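PDB 3WKY: prophenoloxidase b from Marsupenaeus japonicus, which is the precursor of a type 3 copper phenoloxidase, which probably hydroxylates monophenols and oxidises o-diphenols using dioxygen bound between two coppers. Local coordinates for residues Y224-L229 / P391-W396; N355-G360 / K398-V403. All coordinates share one frame; numbering follows the deposited sequence.

How the interactions relate
Along the chain, helix 218-239 comes first and gives residues 224-229 to interaction 1; helix 356-365, with the N-cap residue N355 before it, follows and gives residues 355-360 to interaction 2, and helix 391-409 then supplies the second segment of both. Interaction 1 closes a loop of 161 residues and interaction 2 one of 37. The two cross, because their segments alternate, and their centres lie about 10 Å apart. Between them they join three helices of the copper-containing domain around one dicopper-dioxygen cluster, each contact contributing a histidine to a different copper. H227 ND1 with D401 OD1 and W396 NE1 with H357 O, both probable hydrogen bonds, link the contacts directly.

Interaction 1 of 2, residues Y224-L229 / P391-W396; sequences YMHHNL and PVFFRW. With CUO (Cu2-o2 cluster), chain J.
L229 and F394 mark the nearest backbone approach of two helical segments whose axes come no closer than 11.2 Å and run at 121°, far enough apart that they meet through side chains, with the copper-oxygen cluster to one side. The two methyls of L229 part toward the rims of two phenylalanines: CD2 meets F393 at CE2, 3.7 Å away, while CD1 and CG reach F394, with CG 3.9 Å from CE1. The F394 edge also faces the backbone carbonyl of L229. Within the second segment, CD2 of F393 sits 3.6 Å above the centre of the F394 ring, so the F393 rim stands over one face of F394. F393 has its CG anti to the backbone N (chi1 178°), which sends the ring toward the cluster, and its edge atom CE1 stops 3.2 Å from cluster atom O2. Cutting L229 back to alanine is likely to open a gap beside CE2 and CZ of F393 and CE1 of F394, leaving the F393 ring less confined next to the cluster. H226 touches F393 at CZ, and its NE2 binds cluster copper CU1 at 2.2 Å; H199 and H203 complete the protein ligands of this copper. The other ring nitrogen, ND1, is hydrogen-bonded to the carbonyl of F222, which fixes the turn of the imidazole. Histidine coordination holds the copper, while the carbon edge of F393 borders the bound oxygen without ligating it.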
# COMPACT_ATOMS: atom_id res chain seq x y z
N TYR A 224 -14.01 36.23 -5.58
CA TYR A 224 -14.76 36.82 -4.49
C TYR A 224 -16.10 36.13 -4.26
O TYR A 224 -16.46 35.86 -3.12
CB TYR A 224 -14.99 38.31 -4.75
CG TYR A 224 -15.56 39.05 -3.56
CD1 TYR A 224 -14.87 39.08 -2.35
CD2 TYR A 224 -16.76 39.74 -3.66
CE1 TYR A 224 -15.38 39.79 -1.25
CE2 TYR A 224 -17.28 40.45 -2.55
CZ TYR A 224 -16.58 40.46 -1.36
OH TYR A 224 -17.09 41.16 -0.28
N MET A 225 -16.84 35.84 -5.32
CA MET A 225 -18.12 35.20 -5.14
C MET A 225 -17.90 33.82 -4.54
O MET A 225 -18.58 33.42 -3.60
CB MET A 225 -18.91 35.12 -6.45
CG MET A 225 -20.29 34.44 -6.29
SD MET A 225 -20.21 32.62 -6.20
CE MET A 225 -20.58 32.18 -7.89
N HIS A 226 -16.95 33.07 -5.09
CA HIS A 226 -16.72 31.72 -4.59
C HIS A 226 -16.16 31.67 -3.18
O HIS A 226 -16.46 30.75 -2.42
CB HIS A 226 -15.89 30.89 -5.58
CG HIS A 226 -16.62 30.62 -6.84
ND1 HIS A 226 -16.62 31.50 -7.91
CD2 HIS A 226 -17.44 29.60 -7.19
CE1 HIS A 226 -17.38 31.02 -8.87
NE2 HIS A 226 -17.89 29.87 -8.46
N HIS A 227 -15.36 32.68 -2.83
CA HIS A 227 -14.87 32.80 -1.47
C HIS A 227 -16.04 32.94 -0.51
O HIS A 227 -16.08 32.31 0.54
CB HIS A 227 -13.97 34.03 -1.31
CG HIS A 227 -13.69 34.34 0.13
ND1 HIS A 227 -12.87 33.54 0.90
CD2 HIS A 227 -14.18 35.30 0.95
CE1 HIS A 227 -12.84 34.02 2.14
NE2 HIS A 227 -13.62 35.08 2.19
N ASN A 228 -16.99 33.78 -0.88
CA ASN A 228 -18.16 34.00 -0.05
C ASN A 228 -19.06 32.78 0.01
O ASN A 228 -19.63 32.45 1.05
CB ASN A 228 -18.92 35.24 -0.57
CG ASN A 228 -18.37 36.51 0.00
OD1 ASN A 228 -18.80 36.94 1.07
ND2 ASN A 228 -17.38 37.11 -0.69
N LEU A 229 -19.17 32.08 -1.12
CA LEU A 229 -19.93 30.83 -1.19
C LEU A 229 -19.33 29.76 -0.26
O LEU A 229 -20.06 29.11 0.51
CB LEU A 229 -19.97 30.36 -2.65
CG LEU A 229 -20.64 29.04 -3.03
CD1 LEU A 229 -22.05 28.95 -2.45
CD2 LEU A 229 -20.68 28.98 -4.55
N PRO A 391 -21.27 17.55 -2.50
CA PRO A 391 -20.31 17.98 -1.47
C PRO A 391 -18.91 18.24 -2.01
O PRO A 391 -18.18 19.09 -1.47
CB PRO A 391 -20.31 16.82 -0.46
CG PRO A 391 -20.90 15.62 -1.25
CD PRO A 391 -21.92 16.27 -2.15
N VAL A 392 -18.52 17.54 -3.07
CA VAL A 392 -17.18 17.75 -3.61
C VAL A 392 -17.02 19.12 -4.26
O VAL A 392 -15.90 19.60 -4.43
CB VAL A 392 -16.74 16.62 -4.57
CG1 VAL A 392 -17.22 16.90 -6.01
CG2 VAL A 392 -15.22 16.49 -4.55
N PHE A 393 -18.13 19.76 -4.62
CA PHE A 393 -18.06 21.15 -5.10
C PHE A 393 -17.28 22.01 -4.11
O PHE A 393 -16.42 22.84 -4.49
CB PHE A 393 -19.46 21.74 -5.27
CG PHE A 393 -19.44 23.18 -5.72
CD1 PHE A 393 -19.39 23.50 -7.07
CD2 PHE A 393 -19.44 24.21 -4.78
CE1 PHE A 393 -19.35 24.84 -7.48
CE2 PHE A 393 -19.40 25.56 -5.17
CZ PHE A 393 -19.35 25.87 -6.53
N PHE A 394 -17.60 21.83 -2.84
CA PHE A 394 -17.01 22.70 -1.82
C PHE A 394 -15.60 22.27 -1.46
O PHE A 394 -14.78 23.10 -1.05
CB PHE A 394 -17.94 22.82 -0.62
CG PHE A 394 -19.20 23.57 -0.94
CD1 PHE A 394 -19.25 24.96 -0.80
CD2 PHE A 394 -20.32 22.90 -1.43
CE1 PHE A 394 -20.41 25.67 -1.13
CE2 PHE A 394 -21.48 23.59 -1.77
CZ PHE A 394 -21.53 24.98 -1.60
N ARG A 395 -15.27 21.00 -1.64
CA ARG A 395 -13.89 20.59 -1.47
C ARG A 395 -13.04 21.16 -2.61
O ARG A 395 -11.91 21.60 -2.39
CB ARG A 395 -13.79 19.05 -1.42
CG ARG A 395 -14.54 18.41 -0.24
CD ARG A 395 -13.96 17.02 0.11
NE ARG A 395 -12.53 17.15 0.45
CZ ARG A 395 -11.63 16.18 0.35
NH1 ARG A 395 -11.99 14.98 -0.09
NH2 ARG A 395 -10.37 16.43 0.68
N TRP A 396 -13.59 21.15 -3.82
CA TRP A 396 -12.88 21.71 -4.97
C TRP A 396 -12.72 23.22 -4.79
O TRP A 396 -11.64 23.78 -5.02
CB TRP A 396 -13.62 21.38 -6.27
CG TRP A 396 -12.87 21.80 -7.50
CD1 TRP A 396 -13.29 22.71 -8.44
CD2 TRP A 396 -11.57 21.35 -7.92
NE1 TRP A 396 -12.33 22.84 -9.43
CE2 TRP A 396 -11.27 22.02 -9.13
CE3 TRP A 396 -10.64 20.43 -7.40
CZ2 TRP A 396 -10.06 21.83 -9.82
CZ3 TRP A 396 -9.44 20.22 -8.10
CH2 TRP A 396 -9.16 20.92 -9.30
CU1 CUO J . -18.83 28.45 -9.82
CU2 CUO J . -16.35 25.84 -9.90
O1 CUO J . -17.34 27.39 -10.63
O2 CUO J . -18.47 26.26 -10.20

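Interaction 2 of 2, residues N355-G360 / K398-V403. With CUO (Cu2-o2 cluster), chain J.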
# COMPACT_ATOMS: atom_id res chain seq x y z
N ASN A 355 -5.91 25.44 -17.38
CA ASN A 355 -7.35 25.62 -17.23
C ASN A 355 -7.78 24.78 -16.03
O ASN A 355 -8.66 23.92 -16.13
CB ASN A 355 -8.06 25.14 -18.51
CG ASN A 355 -9.55 25.48 -18.54
OD1 ASN A 355 -10.00 26.40 -17.86
ND2 ASN A 355 -10.33 24.73 -19.33
N ILE A 356 -7.14 25.03 -14.88
CA ILE A 356 -7.25 24.14 -13.73
C ILE A 356 -8.66 24.00 -13.19
O ILE A 356 -9.17 22.90 -13.04
CB ILE A 356 -6.34 24.59 -12.57
CG1 ILE A 356 -4.86 24.43 -12.96
CG2 ILE A 356 -6.65 23.79 -11.29
CD1 ILE A 356 -3.92 25.28 -12.07
N HIS A 357 -9.29 25.12 -12.86
CA HIS A 357 -10.57 25.03 -12.18
C HIS A 357 -11.68 24.41 -13.05
O HIS A 357 -12.44 23.55 -12.57
CB HIS A 357 -11.01 26.39 -11.62
CG HIS A 357 -12.49 26.51 -11.52
ND1 HIS A 357 -13.26 26.99 -12.56
CD2 HIS A 357 -13.35 26.18 -10.52
CE1 HIS A 357 -14.54 26.96 -12.20
NE2 HIS A 357 -14.61 26.49 -10.98
N ASN A 358 -11.77 24.84 -14.31
CA ASN A 358 -12.82 24.30 -15.19
C ASN A 358 -12.63 22.80 -15.42
O ASN A 358 -13.59 22.02 -15.35
CB ASN A 358 -12.85 25.03 -16.55
CG ASN A 358 -13.40 26.45 -16.43
OD1 ASN A 358 -14.14 26.76 -15.50
ND2 ASN A 358 -13.03 27.31 -17.37
N LEU A 359 -11.40 22.40 -15.73
CA LEU A 359 -11.16 20.99 -16.03
C LEU A 359 -11.38 20.14 -14.79
O LEU A 359 -11.86 19.01 -14.89
CB LEU A 359 -9.78 20.76 -16.64
CG LEU A 359 -9.79 20.97 -18.16
CD1 LEU A 359 -8.38 21.13 -18.70
CD2 LEU A 359 -10.50 19.80 -18.85
N GLY A 360 -11.07 20.70 -13.63
CA GLY A 360 -11.29 19.99 -12.38
C GLY A 360 -12.74 19.60 -12.21
O GLY A 360 -13.05 18.52 -11.72
N LYS A 398 -12.80 24.91 -1.94
CA LYS A 398 -11.88 25.20 -0.86
C LYS A 398 -10.44 25.15 -1.39
O LYS A 398 -9.62 25.99 -1.02
CB LYS A 398 -12.08 24.26 0.34
CG LYS A 398 -11.15 24.57 1.52
CD LYS A 398 -11.54 25.91 2.21
CE LYS A 398 -10.56 26.22 3.33
NZ LYS A 398 -11.05 27.34 4.21
N PHE A 399 -10.12 24.19 -2.25
CA PHE A 399 -8.81 24.19 -2.90
C PHE A 399 -8.59 25.48 -3.68
O PHE A 399 -7.54 26.14 -3.57
CB PHE A 399 -8.65 22.98 -3.84
CG PHE A 399 -7.63 23.20 -4.94
CD1 PHE A 399 -6.28 23.36 -4.63
CD2 PHE A 399 -8.02 23.25 -6.27
CE1 PHE A 399 -5.33 23.58 -5.64
CE2 PHE A 399 -7.09 23.46 -7.27
CZ PHE A 399 -5.75 23.63 -6.96
N ILE A 400 -9.58 25.85 -4.49
CA ILE A 400 -9.49 27.07 -5.28
C ILE A 400 -9.33 28.29 -4.38
O ILE A 400 -8.47 29.15 -4.63
CB ILE A 400 -10.73 27.21 -6.21
CG1 ILE A 400 -10.71 26.09 -7.27
CG2 ILE A 400 -10.74 28.58 -6.89
CD1 ILE A 400 -9.47 26.13 -8.19
N ASP A 401 -10.09 28.35 -3.30
CA ASP A 401 -9.97 29.50 -2.40
C ASP A 401 -8.59 29.51 -1.72
O ASP A 401 -8.03 30.58 -1.43
CB ASP A 401 -11.07 29.50 -1.34
CG ASP A 401 -11.19 30.83 -0.62
OD1 ASP A 401 -11.54 31.83 -1.28
OD2 ASP A 401 -10.92 30.89 0.59
N ASN A 402 -8.05 28.32 -1.46
CA ASN A 402 -6.70 28.21 -0.92
C ASN A 402 -5.65 28.80 -1.84
O ASN A 402 -4.68 29.39 -1.38
CB ASN A 402 -6.34 26.73 -0.62
CG ASN A 402 -6.96 26.21 0.66
OD1 ASN A 402 -7.49 26.99 1.48
ND2 ASN A 402 -6.86 24.89 0.88
N VAL A 403 -5.81 28.61 -3.15
CA VAL A 403 -4.88 29.19 -4.11
C VAL A 403 -4.98 30.72 -4.01
O VAL A 403 -3.96 31.42 -3.96
CB VAL A 403 -5.20 28.78 -5.55
CG1 VAL A 403 -4.17 29.39 -6.53
CG2 VAL A 403 -5.21 27.24 -5.69
CU1 CUO J . -18.83 28.45 -9.82
CU2 CUO J . -16.35 25.84 -9.90
O1 CUO J . -17.34 27.39 -10.63
O2 CUO J . -18.47 26.26 -10.20
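Van der Waals contact joins helices 356-365 and 391-409 where H357 and I400 come nearest, CA to CA 7.3 Å. The isoleucine's CD1 packs 3.8 Å from CB of H357, and its CG1 lies at the edge of the imidazole, near the ring plane. Beside this pair, CG2 of I356 meets the edge of the F399 ring at CE2, 4.1 Å away, the two side chains crossing at about a right angle. Metal binding is the second kind of interaction. With CG roughly anti to the backbone N (chi1 152°), the H357 ring extends to the cluster, NE2 2.1 Å from copper CU2 and both cluster oxygens near the imidazole plane. H361 and H397 are the other protein ligands of this copper, giving the three-histidine set of a type 3 site. Polar support comes from behind: H357 ND1 bonds to the carbonyl of E343, a second-shell link that sets the rotation of the ring and leaves NE2 to the metal. Around the pair, helix 294-310 packs on I356 through W300 and on F399 through Y305, helix 334-343 touches I356 and I400 through L342, and helix 218-239 puts F222 against I400 and edge-to-face with the H357 ring.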